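Local coordinates for fatty acid-binding protein homolog (Ascaris suum, PDB 6I8X) that binds fatty acids inside a beta-barrel and may sequester potentially toxic fatty acids and their peroxidation products, or help maintain the lipid layer of the eggshell, at residues Val132-Trp137 with Ser141-Tyr146; Lys49-Ala54 with Tyr122-Asp127; Met64-Thr69 with Glu87-Thr92; Thr109-Lys112 with Asp118-Thr121. All coordinates share one frame; numbering follows the deposited sequence.

Overall arrangement
All four contacts belong to one antiparallel barrel, but they sample it differently. Interactions 1 and 4 are hairpins of adjacent strands, held by backbone hydrogen bonds; the first is mostly buried, the second a surface contact that adds a salt bridge. Interactions 2 and 3 bury far less area and depend on side chains: 2 spans the interior with a lysine, a tyrosine and a phenylalanine, while 3 sets a turn against a strand over the bound lipid through a leucine. Interactions 1, 2 and 3 all touch vaccenic acid. Strand 119-127 serves both 2 and 4, and Lys49 NZ of interaction 2 bonds Asn66 OD1 of interaction 3 (2.8 Å), joining the two contacts.

Interaction 1. Residues Val132-Trp137 with Ser141-Tyr146; sequences VMKMSW and STSRYY. With VCA (vaccenic acid), chain C.
Tyr146 brings its phenol oxygen to the fatty acid carboxyl group, OH lying 2.7 Å from O1 of vaccenic acid, while its ring meets Met133 of the partner strand. CE1 of Tyr146 is 4.0 Å from Met133 CB, and the two side chains cross obliquely. With CG anti to its backbone N (chi1 -171°) and the chain extended beyond, Met133 carries its methyl inward toward the carboxyl group. Arg144 lies on the same face; its guanidinium edge approaches the ligand at C3, with NH2 3.7 Å from that carbon, whereas NH1 forms a salt bridge with Asp22. A second inward pair, Met135 and Thr142, runs side by side, the threonine methyl CG2 3.8 Å from the sulfur SD.

The other face is more polar. Lys134 bends at its last torsion (chi4 -71°), turning NZ back to donate to Ser143 OG at 3.1 Å. Ser136 and Ser141 join their hydroxyls, and both methyls of Val132 approach CE2 of Tyr145 obliquely, CG2 at 3.8 Å.

Two hydrogen-bonded pairs, Met133-Arg144 and Met135-Thr142, alternate with non-hydrogen-bonded ones. The bond from Met133 N to Arg144 O is nearly straight (2.8 Å, 173° at the hydrogen). The strands run nearly antiparallel, and side chains alternate between ligand and outer surface. This is the hairpin of strands 130-137 and 140-148, with Tyr146 at the head group and Arg144 beside it; the Arg-x-Tyr arrangement resembles that of FABP relatives.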
# COMPACT_ATOMS: atom_id res chain seq x y z
N VAL A 132 -7.78 -3.52 5.95
CA VAL A 132 -7.09 -2.89 7.06
C VAL A 132 -5.60 -2.78 6.67
O VAL A 132 -4.96 -3.79 6.39
CB VAL A 132 -7.27 -3.69 8.38
CG1 VAL A 132 -6.65 -2.95 9.57
CG2 VAL A 132 -8.74 -4.02 8.65
N MET A 133 -5.08 -1.55 6.66
CA MET A 133 -3.69 -1.29 6.39
C MET A 133 -3.00 -1.00 7.71
O MET A 133 -3.39 -0.05 8.39
CB MET A 133 -3.52 -0.12 5.44
CG MET A 133 -2.08 0.03 4.97
SD MET A 133 -1.95 1.61 4.13
CE MET A 133 -0.44 1.40 3.30
N LYS A 134 -1.97 -1.78 8.06
CA LYS A 134 -1.22 -1.64 9.31
C LYS A 134 0.22 -1.20 9.04
O LYS A 134 0.87 -1.68 8.11
CB LYS A 134 -1.22 -2.95 10.12
CG LYS A 134 -2.60 -3.36 10.62
CD LYS A 134 -2.54 -4.63 11.48
CE LYS A 134 -3.91 -5.16 11.87
NZ LYS A 134 -4.60 -4.30 12.88
N MET A 135 0.70 -0.28 9.88
CA MET A 135 2.04 0.29 9.80
C MET A 135 2.59 0.46 11.20
O MET A 135 1.82 0.68 12.14
CB MET A 135 2.02 1.66 9.10
CG MET A 135 1.30 1.65 7.81
SD MET A 135 0.03 2.89 7.74
CE MET A 135 0.97 4.28 7.06
N SER A 136 3.92 0.41 11.32
CA SER A 136 4.65 0.54 12.57
C SER A 136 5.97 1.26 12.36
O SER A 136 6.71 0.91 11.43
CB SER A 136 4.90 -0.83 13.18
OG SER A 136 5.11 -0.72 14.57
N TRP A 137 6.27 2.26 13.22
CA TRP A 137 7.55 2.98 13.18
C TRP A 137 8.01 3.34 14.57
O TRP A 137 7.24 3.94 15.32
CB TRP A 137 7.45 4.24 12.30
CG TRP A 137 8.78 4.78 11.88
CD1 TRP A 137 9.43 5.87 12.39
CD2 TRP A 137 9.62 4.26 10.84
NE1 TRP A 137 10.60 6.08 11.72
CE2 TRP A 137 10.75 5.11 10.75
CE3 TRP A 137 9.52 3.19 9.93
CZ2 TRP A 137 11.77 4.91 9.81
CZ3 TRP A 137 10.52 2.99 8.99
CH2 TRP A 137 11.64 3.84 8.94
N SER A 141 2.40 2.02 16.38
CA SER A 141 1.52 1.31 15.42
C SER A 141 0.26 2.09 15.07
O SER A 141 -0.25 2.86 15.89
CB SER A 141 1.13 -0.06 15.96
OG SER A 141 2.24 -0.93 15.94
N THR A 142 -0.26 1.85 13.86
CA THR A 142 -1.47 2.47 13.31
C THR A 142 -2.20 1.50 12.37
O THR A 142 -1.57 0.66 11.74
CB THR A 142 -1.15 3.84 12.64
OG1 THR A 142 -2.38 4.45 12.26
CG2 THR A 142 -0.24 3.72 11.40
N SER A 143 -3.54 1.60 12.31
CA SER A 143 -4.42 0.82 11.43
C SER A 143 -5.31 1.81 10.70
O SER A 143 -5.82 2.73 11.32
CB SER A 143 -5.29 -0.14 12.24
OG SER A 143 -4.48 -1.21 12.68
N ARG A 144 -5.45 1.65 9.38
CA ARG A 144 -6.26 2.52 8.51
C ARG A 144 -7.26 1.58 7.87
O ARG A 144 -6.87 0.52 7.36
CB ARG A 144 -5.38 3.19 7.42
CG ARG A 144 -4.19 4.02 7.95
CD ARG A 144 -4.50 5.51 7.94
NE ARG A 144 -4.20 6.11 6.65
CZ ARG A 144 -4.64 7.29 6.23
NH1 ARG A 144 -5.41 8.04 7.01
NH2 ARG A 144 -4.29 7.74 5.04
N TYR A 145 -8.56 1.94 7.94
CA TYR A 145 -9.71 1.15 7.49
C TYR A 145 -10.29 1.66 6.17
O TYR A 145 -10.76 2.79 6.11
CB TYR A 145 -10.77 1.06 8.63
CG TYR A 145 -10.20 0.44 9.90
CD1 TYR A 145 -9.49 1.22 10.81
CD2 TYR A 145 -10.30 -0.92 10.13
CE1 TYR A 145 -8.91 0.65 11.94
CE2 TYR A 145 -9.73 -1.50 11.27
CZ TYR A 145 -9.04 -0.71 12.17
OH TYR A 145 -8.48 -1.27 13.29
N TYR A 146 -10.26 0.81 5.13
CA TYR A 146 -10.74 1.08 3.76
C TYR A 146 -11.91 0.18 3.46
O TYR A 146 -11.79 -1.06 3.47
CB TYR A 146 -9.63 0.82 2.72
CG TYR A 146 -8.41 1.70 2.85
CD1 TYR A 146 -7.44 1.45 3.82
CD2 TYR A 146 -8.19 2.75 1.95
CE1 TYR A 146 -6.32 2.26 3.94
CE2 TYR A 146 -7.05 3.54 2.04
CZ TYR A 146 -6.13 3.31 3.06
OH TYR A 146 -5.01 4.09 3.18
O2 VCA C . -0.99 4.76 1.48
C1 VCA C . -1.78 5.66 2.03
O1 VCA C . -2.97 5.50 2.15
C2 VCA C . -1.08 6.91 2.49
C3 VCA C . -1.85 8.21 2.27
C4 VCA C . -0.97 9.43 2.41
C5 VCA C . -1.69 10.76 2.35
C6 VCA C . -1.84 11.32 0.95
C7 VCA C . -2.74 12.54 0.90
C8 VCA C . -2.11 13.88 1.28
C9 VCA C . -1.36 14.56 0.15
C10 VCA C . -0.63 15.83 0.61
C11 VCA C . 0.61 16.12 -0.17
C12 VCA C . 1.74 15.44 -0.11
C13 VCA C . 2.00 14.22 0.73
C14 VCA C . 3.47 13.80 0.78
C15 VCA C . 3.76 12.67 1.75
C16 VCA C . 3.00 11.38 1.51
C17 VCA C . 3.39 10.26 2.46
C18 VCA C . 2.91 8.90 2.02

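Interaction 2. Residues Lys49-Ala54 with Tyr122-Asp127; sequences KKFRNA and YEYRRD. With VCA (vaccenic acid), chain C; EDO (1,2-ethanediol), chain H.
Strands 47-53 and 119-127 stand far apart across the interior, the nearest CA atoms being those of Lys49 and Tyr124 at 11.4 Å. They are not neighbours in the sheet, and the contact is made by side chains meeting inside the beta-barrel of the fatty acid-binding fold. Just three residues, all buried, do the touching, and the two segments bury 132 Å² between them.

Phe51 and Tyr124 form a T-shaped pair. The edge of Phe51 points at the face of Tyr124, with ring centroids 5.7 Å apart and planes at 82°. The approach is off-centre: Phe51 CZ sits above the rim of the tyrosine ring, nearest its CZ at 4.3 Å.

Lys49 arrives at the hydroxyl end of the same ring. Its aliphatic chain crosses Tyr124, with CE at the ring edge and CD 3.8 Å from CE1. The chain is extended through chi2 and chi3 and bends at the last torsion (chi4 -81°), which swings NZ to donate to Tyr124 OH at 3.0 Å. The phenol has a further partner in Glu108 OE1, a carboxylate that could polarise the lysine-tyrosine pair. The ammonium is itself shared, since Asn66 OD1 also accepts from it.

On the outer side, Glu123 holds an ethanediol, probably from the crystallisation liquor, by a weak bond. Inside the barrel Lys49 NZ also donates to O2 of vaccenic acid, at 3.1 Å.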
# COMPACT_ATOMS: atom_id res chain seq x y z
N LYS A 49 -7.96 3.17 -2.78
CA LYS A 49 -7.00 2.18 -3.23
C LYS A 49 -7.66 1.26 -4.23
O LYS A 49 -8.81 0.91 -4.06
CB LYS A 49 -6.41 1.38 -2.05
CG LYS A 49 -5.40 2.19 -1.25
CD LYS A 49 -4.77 1.37 -0.13
CE LYS A 49 -3.88 2.20 0.75
NZ LYS A 49 -2.56 2.42 0.17
N LYS A 50 -6.95 0.92 -5.29
CA LYS A 50 -7.48 0.03 -6.33
C LYS A 50 -6.47 -1.02 -6.61
O LYS A 50 -5.31 -0.70 -6.80
CB LYS A 50 -7.85 0.78 -7.62
CG LYS A 50 -9.01 1.73 -7.48
CD LYS A 50 -9.39 2.34 -8.85
CE LYS A 50 -10.63 3.18 -8.75
NZ LYS A 50 -10.85 4.00 -9.98
N PHE A 51 -6.89 -2.27 -6.57
CA PHE A 51 -6.07 -3.44 -6.89
C PHE A 51 -6.84 -4.20 -7.96
O PHE A 51 -8.03 -4.47 -7.81
CB PHE A 51 -5.89 -4.34 -5.66
CG PHE A 51 -5.00 -3.80 -4.57
CD1 PHE A 51 -5.52 -2.99 -3.56
CD2 PHE A 51 -3.65 -4.15 -4.52
CE1 PHE A 51 -4.69 -2.52 -2.52
CE2 PHE A 51 -2.83 -3.67 -3.49
CZ PHE A 51 -3.36 -2.88 -2.48
N ARG A 52 -6.17 -4.51 -9.07
CA ARG A 52 -6.78 -5.30 -10.13
C ARG A 52 -5.76 -6.22 -10.81
O ARG A 52 -4.56 -5.99 -10.68
CB ARG A 52 -7.49 -4.39 -11.16
CG ARG A 52 -6.55 -3.52 -11.98
CD ARG A 52 -7.29 -2.84 -13.10
NE ARG A 52 -6.42 -1.97 -13.90
CZ ARG A 52 -6.21 -0.68 -13.66
NH1 ARG A 52 -6.81 -0.08 -12.64
NH2 ARG A 52 -5.40 0.02 -14.44
N ASN A 53 -6.26 -7.21 -11.60
CA ASN A 53 -5.44 -8.06 -12.46
C ASN A 53 -4.92 -7.07 -13.52
O ASN A 53 -5.66 -6.16 -13.88
CB ASN A 53 -6.30 -9.13 -13.15
CG ASN A 53 -6.83 -10.18 -12.21
OD1 ASN A 53 -6.10 -11.03 -11.75
ND2 ASN A 53 -8.11 -10.14 -11.89
N ALA A 54 -3.66 -7.20 -13.94
CA ALA A 54 -3.06 -6.27 -14.90
C ALA A 54 -3.90 -6.07 -16.17
O ALA A 54 -4.26 -7.04 -16.82
CB ALA A 54 -1.65 -6.71 -15.27
N TYR A 122 4.35 -2.10 4.78
CA TYR A 122 2.93 -1.91 5.11
C TYR A 122 2.23 -3.26 4.94
O TYR A 122 2.52 -3.99 4.00
CB TYR A 122 2.24 -0.86 4.23
CG TYR A 122 3.00 0.44 4.13
CD1 TYR A 122 3.23 1.22 5.25
CD2 TYR A 122 3.54 0.86 2.91
CE1 TYR A 122 3.93 2.43 5.16
CE2 TYR A 122 4.28 2.04 2.82
CZ TYR A 122 4.46 2.83 3.94
OH TYR A 122 5.16 4.01 3.85
N GLU A 123 1.30 -3.57 5.83
CA GLU A 123 0.57 -4.83 5.84
C GLU A 123 -0.92 -4.59 5.58
O GLU A 123 -1.51 -3.69 6.17
CB GLU A 123 0.81 -5.48 7.20
CG GLU A 123 0.07 -6.78 7.47
CD GLU A 123 0.20 -7.28 8.90
OE1 GLU A 123 1.27 -7.06 9.52
OE2 GLU A 123 -0.78 -7.88 9.40
N TYR A 124 -1.53 -5.41 4.69
CA TYR A 124 -2.95 -5.32 4.39
C TYR A 124 -3.63 -6.60 4.75
O TYR A 124 -3.14 -7.69 4.44
CB TYR A 124 -3.23 -5.01 2.93
CG TYR A 124 -2.67 -3.72 2.41
CD1 TYR A 124 -3.45 -2.56 2.38
CD2 TYR A 124 -1.41 -3.67 1.80
CE1 TYR A 124 -2.99 -1.40 1.77
CE2 TYR A 124 -0.93 -2.51 1.21
CZ TYR A 124 -1.72 -1.37 1.20
OH TYR A 124 -1.28 -0.22 0.60
N ARG A 125 -4.81 -6.47 5.39
CA ARG A 125 -5.61 -7.61 5.79
C ARG A 125 -7.05 -7.31 5.53
O ARG A 125 -7.46 -6.16 5.60
CB ARG A 125 -5.41 -7.92 7.28
CG ARG A 125 -4.01 -8.45 7.64
CD ARG A 125 -3.90 -8.86 9.09
NE ARG A 125 -4.67 -10.07 9.38
CZ ARG A 125 -4.20 -11.31 9.28
NH1 ARG A 125 -2.94 -11.52 8.92
NH2 ARG A 125 -4.98 -12.34 9.54
N ARG A 126 -7.82 -8.32 5.17
CA ARG A 126 -9.25 -8.15 4.98
C ARG A 126 -9.94 -8.51 6.26
O ARG A 126 -9.58 -9.49 6.90
CB ARG A 126 -9.80 -9.00 3.83
CG ARG A 126 -9.66 -8.33 2.47
CD ARG A 126 -10.50 -7.07 2.28
NE ARG A 126 -11.95 -7.27 2.43
CZ ARG A 126 -12.79 -7.61 1.45
NH1 ARG A 126 -12.33 -7.85 0.23
NH2 ARG A 126 -14.09 -7.73 1.68
N ASP A 127 -10.91 -7.69 6.66
CA ASP A 127 -11.72 -7.93 7.84
C ASP A 127 -13.16 -7.52 7.52
O ASP A 127 -13.53 -6.35 7.67
CB ASP A 127 -11.17 -7.19 9.06
CG ASP A 127 -11.90 -7.56 10.33
OD1 ASP A 127 -12.45 -8.69 10.38
OD2 ASP A 127 -11.97 -6.71 11.25
O2 VCA C . -0.99 4.76 1.48
C1 VCA C . -1.78 5.66 2.03
O1 VCA C . -2.97 5.50 2.15
C2 VCA C . -1.08 6.91 2.49
C3 VCA C . -1.85 8.21 2.27
C4 VCA C . -0.97 9.43 2.41
C5 VCA C . -1.69 10.76 2.35
C6 VCA C . -1.84 11.32 0.95
C7 VCA C . -2.74 12.54 0.90
C8 VCA C . -2.11 13.88 1.28
C9 VCA C . -1.36 14.56 0.15
C10 VCA C . -0.63 15.83 0.61
C11 VCA C . 0.61 16.12 -0.17
C12 VCA C . 1.74 15.44 -0.11
C13 VCA C . 2.00 14.22 0.73
C14 VCA C . 3.47 13.80 0.78
C15 VCA C . 3.76 12.67 1.75
C16 VCA C . 3.00 11.38 1.51
C17 VCA C . 3.39 10.26 2.46
C18 VCA C . 2.91 8.90 2.02
C1 EDO H . 3.98 -3.24 10.40
O1 EDO H . 3.84 -3.92 9.16
C2 EDO H . 2.67 -3.37 11.24
O2 EDO H . 2.28 -4.73 11.28

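Interaction 3. Residues Met64-Thr69 with Glu87-Thr92; sequences MENLTT and EALDST. With VCA (vaccenic acid), chain C.
Segment 64-69 runs along strand 62-68 while 87-92 turns between strands 84-87 and 93-100, so the backbones stay apart, with CA of Asn66 and CA of Leu89 nearest at 8.0 Å. The turn is a type I beta turn from Ala88 to Ser91, and it faces the strand at the end of the FABP barrel, consistent with the portal region of the family.

Leu89 is the bridge. Its two methyls divide between two inward-facing residues of the strand: CD2 meets the methyl CG2 of Thr68 tip to tip at 4.0 Å, while CD1 packs against CB of Asn66 at 4.2 Å, the leucine and asparagine side chains crossing at about a right angle. The same CD1 lies 4.0 Å from C2 of vaccenic acid, beside the carboxyl end, whereas CB approaches the far terminal methyl carbon C18. Leu89 thus touches both ends of the folded-back acyl chain.

Thr68 meets the middle of that chain, OG1 being 3.5 Å from C7. Its hydroxyl is turned between the backbone N and carbonyl carbon (chi1 89°), leaving CG2 to face the leucine; the oxygen is hydrogen-bonded to Lys71 O. The polar end of Asn66 is engaged by Lys49.

Just after Leu89, Asp90 OD1 forms an Asx turn, accepting from Thr92 N and, at 2.7 Å, from Thr92 OG1, both donors lying on the same face of the carboxylate.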
# COMPACT_ATOMS: atom_id res chain seq x y z
N MET A 64 -2.02 -1.50 -9.28
CA MET A 64 -2.53 -0.88 -8.07
C MET A 64 -2.41 0.63 -8.19
O MET A 64 -1.45 1.16 -8.76
CB MET A 64 -1.97 -1.48 -6.75
CG MET A 64 -0.84 -0.70 -6.10
SD MET A 64 -1.30 0.69 -5.00
CE MET A 64 -1.52 -0.12 -3.49
N GLU A 65 -3.41 1.31 -7.68
CA GLU A 65 -3.47 2.77 -7.69
C GLU A 65 -3.75 3.26 -6.30
O GLU A 65 -4.54 2.66 -5.57
CB GLU A 65 -4.62 3.25 -8.62
CG GLU A 65 -4.44 2.85 -10.07
CD GLU A 65 -5.48 3.39 -11.03
OE1 GLU A 65 -6.64 2.93 -10.97
OE2 GLU A 65 -5.11 4.23 -11.88
N ASN A 66 -3.13 4.37 -5.95
CA ASN A 66 -3.41 5.12 -4.73
C ASN A 66 -3.91 6.44 -5.25
O ASN A 66 -3.13 7.19 -5.84
CB ASN A 66 -2.15 5.37 -3.92
CG ASN A 66 -1.87 4.32 -2.91
OD1 ASN A 66 -2.72 3.99 -2.09
ND2 ASN A 66 -0.66 3.82 -2.90
N LEU A 67 -5.21 6.69 -5.12
CA LEU A 67 -5.86 7.93 -5.55
C LEU A 67 -6.15 8.77 -4.32
O LEU A 67 -6.88 8.33 -3.44
CB LEU A 67 -7.16 7.64 -6.36
CG LEU A 67 -7.03 6.65 -7.54
CD1 LEU A 67 -8.38 6.44 -8.23
CD2 LEU A 67 -5.95 7.10 -8.58
N THR A 68 -5.50 9.93 -4.20
CA THR A 68 -5.71 10.81 -3.03
C THR A 68 -6.17 12.18 -3.50
O THR A 68 -6.27 12.40 -4.70
CB THR A 68 -4.49 10.84 -2.05
OG1 THR A 68 -3.58 11.86 -2.44
CG2 THR A 68 -3.75 9.47 -1.93
N THR A 69 -6.50 13.06 -2.56
CA THR A 69 -6.92 14.46 -2.78
C THR A 69 -5.93 15.18 -3.68
O THR A 69 -6.35 15.92 -4.58
CB THR A 69 -7.07 15.16 -1.42
OG1 THR A 69 -8.05 14.46 -0.64
CG2 THR A 69 -7.44 16.63 -1.54
N GLU A 87 7.47 6.10 -8.91
CA GLU A 87 7.21 7.28 -8.13
C GLU A 87 6.18 6.93 -7.05
O GLU A 87 5.16 6.27 -7.33
CB GLU A 87 6.73 8.43 -9.03
CG GLU A 87 6.56 9.74 -8.27
CD GLU A 87 6.22 10.96 -9.11
OE1 GLU A 87 5.26 10.89 -9.91
OE2 GLU A 87 6.85 12.01 -8.89
N ALA A 88 6.46 7.36 -5.80
CA ALA A 88 5.59 7.15 -4.66
C ALA A 88 4.83 8.44 -4.36
O ALA A 88 5.02 9.44 -5.08
CB ALA A 88 6.39 6.67 -3.46
N LEU A 89 3.94 8.42 -3.34
CA LEU A 89 3.06 9.53 -2.93
C LEU A 89 3.80 10.79 -2.45
O LEU A 89 3.23 11.88 -2.47
CB LEU A 89 2.03 9.06 -1.89
CG LEU A 89 0.87 8.19 -2.39
CD1 LEU A 89 0.12 7.60 -1.22
CD2 LEU A 89 -0.07 8.96 -3.31
N ASP A 90 5.08 10.64 -2.07
CA ASP A 90 5.93 11.74 -1.63
C ASP A 90 6.61 12.43 -2.83
O ASP A 90 7.43 13.33 -2.63
CB ASP A 90 6.95 11.22 -0.60
CG ASP A 90 7.91 10.14 -1.07
OD1 ASP A 90 7.79 9.68 -2.22
OD2 ASP A 90 8.80 9.75 -0.27
N SER A 91 6.26 12.00 -4.07
CA SER A 91 6.77 12.49 -5.37
C SER A 91 8.23 12.14 -5.63
O SER A 91 8.89 12.80 -6.45
CB SER A 91 6.51 13.98 -5.56
OG SER A 91 5.13 14.23 -5.71
N THR A 92 8.73 11.10 -4.97
CA THR A 92 10.09 10.62 -5.16
C THR A 92 10.06 9.17 -5.67
O THR A 92 9.02 8.51 -5.61
CB THR A 92 10.91 10.75 -3.84
OG1 THR A 92 10.45 9.78 -2.89
CG2 THR A 92 10.86 12.17 -3.23
O2 VCA C . -0.99 4.76 1.48
C1 VCA C . -1.78 5.66 2.03
O1 VCA C . -2.97 5.50 2.15
C2 VCA C . -1.08 6.91 2.49
C3 VCA C . -1.85 8.21 2.27
C4 VCA C . -0.97 9.43 2.41
C5 VCA C . -1.69 10.76 2.35
C6 VCA C . -1.84 11.32 0.95
C7 VCA C . -2.74 12.54 0.90
C8 VCA C . -2.11 13.88 1.28
C9 VCA C . -1.36 14.56 0.15
C10 VCA C . -0.63 15.83 0.61
C11 VCA C . 0.61 16.12 -0.17
C12 VCA C . 1.74 15.44 -0.11
C13 VCA C . 2.00 14.22 0.73
C14 VCA C . 3.47 13.80 0.78
C15 VCA C . 3.76 12.67 1.75
C16 VCA C . 3.00 11.38 1.51
C17 VCA C . 3.39 10.26 2.46
C18 VCA C . 2.91 8.90 2.02

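Interaction 4. Residues Thr109-Lys112 with Asp118-Thr121; sequences THIK and DVET. With EDO (1,2-ethanediol), chain H.
Lys112 and Asp118 make a salt bridge at the loop end of this strand pair, NZ lying 2.8 Å from OD2. The extended lysine crosses the aspartate, and its ammonium comes from above the carboxylate plane, 46° out of it. Asp118 OD1 has a second cationic partner, Arg32, so two positive groups flank the carboxylate and probably favour its ionised form.

Among backbone bonds, His110 and Glu120 exchange a pair, with His110 N to Glu120 O nearly straight at 173° and 2.9 Å. Lys112 N adds a bond to Asp118 O at 3.1 Å.

Hydroxyl and apolar contacts share the face that carries Thr109, Ile111, Val119 and Thr121. OG1 of Thr109 and OG1 of Thr121 are hydrogen-bonded at 3.1 Å, both threonines holding the oxygen beside the backbone N and anti to the carbonyl carbon. Ile111 and Val119 lie side by side, CG1 of the isoleucine 3.8 Å from CG2 of the valine.

On the face of His110 and Glu120, these two turn to outside partners: Glu108 and His94 for the imidazole, Tyr28 and Arg32 for the carboxylate. With axes at 165°, this is the antiparallel hairpin of strands 105-112 and 119-127 in the FABP barrel.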
# COMPACT_ATOMS: atom_id res chain seq x y z
N THR A 109 6.50 -3.20 0.55
CA THR A 109 7.74 -2.68 1.07
C THR A 109 8.26 -1.58 0.15
O THR A 109 8.31 -1.75 -1.06
CB THR A 109 8.73 -3.85 1.27
OG1 THR A 109 8.05 -4.87 2.02
CG2 THR A 109 10.02 -3.42 2.01
N HIS A 110 8.63 -0.45 0.76
CA HIS A 110 9.21 0.71 0.09
C HIS A 110 10.61 0.93 0.58
O HIS A 110 10.87 0.87 1.79
CB HIS A 110 8.38 1.98 0.34
CG HIS A 110 7.03 1.97 -0.29
ND1 HIS A 110 6.62 2.99 -1.14
CD2 HIS A 110 6.01 1.09 -0.16
CE1 HIS A 110 5.39 2.69 -1.51
NE2 HIS A 110 4.98 1.55 -0.95
N ILE A 111 11.52 1.17 -0.36
CA ILE A 111 12.90 1.54 -0.08
C ILE A 111 13.09 2.86 -0.83
O ILE A 111 12.84 2.90 -2.03
CB ILE A 111 13.96 0.48 -0.49
CG1 ILE A 111 13.70 -0.91 0.16
CG2 ILE A 111 15.36 0.98 -0.15
CD1 ILE A 111 14.60 -2.09 -0.39
N LYS A 112 13.52 3.92 -0.15
CA LYS A 112 13.78 5.19 -0.84
C LYS A 112 15.04 5.05 -1.70
O LYS A 112 16.03 4.46 -1.24
CB LYS A 112 13.86 6.36 0.16
CG LYS A 112 12.50 6.86 0.56
CD LYS A 112 12.54 7.84 1.71
CE LYS A 112 11.14 8.16 2.18
NZ LYS A 112 11.14 8.92 3.46
N ASP A 118 16.23 4.04 4.42
CA ASP A 118 14.81 4.21 4.71
C ASP A 118 13.97 3.06 4.07
O ASP A 118 13.59 3.14 2.90
CB ASP A 118 14.33 5.60 4.26
CG ASP A 118 13.08 6.08 4.98
OD1 ASP A 118 12.36 5.23 5.55
OD2 ASP A 118 12.83 7.31 4.98
N VAL A 119 13.75 1.99 4.86
CA VAL A 119 13.02 0.77 4.48
C VAL A 119 11.79 0.65 5.37
O VAL A 119 11.91 0.66 6.60
CB VAL A 119 13.90 -0.51 4.58
CG1 VAL A 119 13.10 -1.77 4.27
CG2 VAL A 119 15.12 -0.41 3.67
N GLU A 120 10.60 0.52 4.75
CA GLU A 120 9.36 0.37 5.48
C GLU A 120 8.36 -0.57 4.80
O GLU A 120 8.11 -0.44 3.60
CB GLU A 120 8.72 1.74 5.76
CG GLU A 120 7.38 1.60 6.47
CD GLU A 120 6.83 2.81 7.19
OE1 GLU A 120 6.90 3.92 6.61
OE2 GLU A 120 6.25 2.63 8.28
N THR A 121 7.77 -1.49 5.59
CA THR A 121 6.76 -2.44 5.15
C THR A 121 5.36 -2.09 5.68
O THR A 121 5.19 -1.85 6.89
CB THR A 121 7.19 -3.88 5.50
OG1 THR A 121 8.49 -4.12 4.95
CG2 THR A 121 6.21 -4.94 4.98
C1 EDO H . 3.98 -3.24 10.40
O1 EDO H . 3.84 -3.92 9.16
C2 EDO H . 2.67 -3.37 11.24
O2 EDO H . 2.28 -4.73 11.28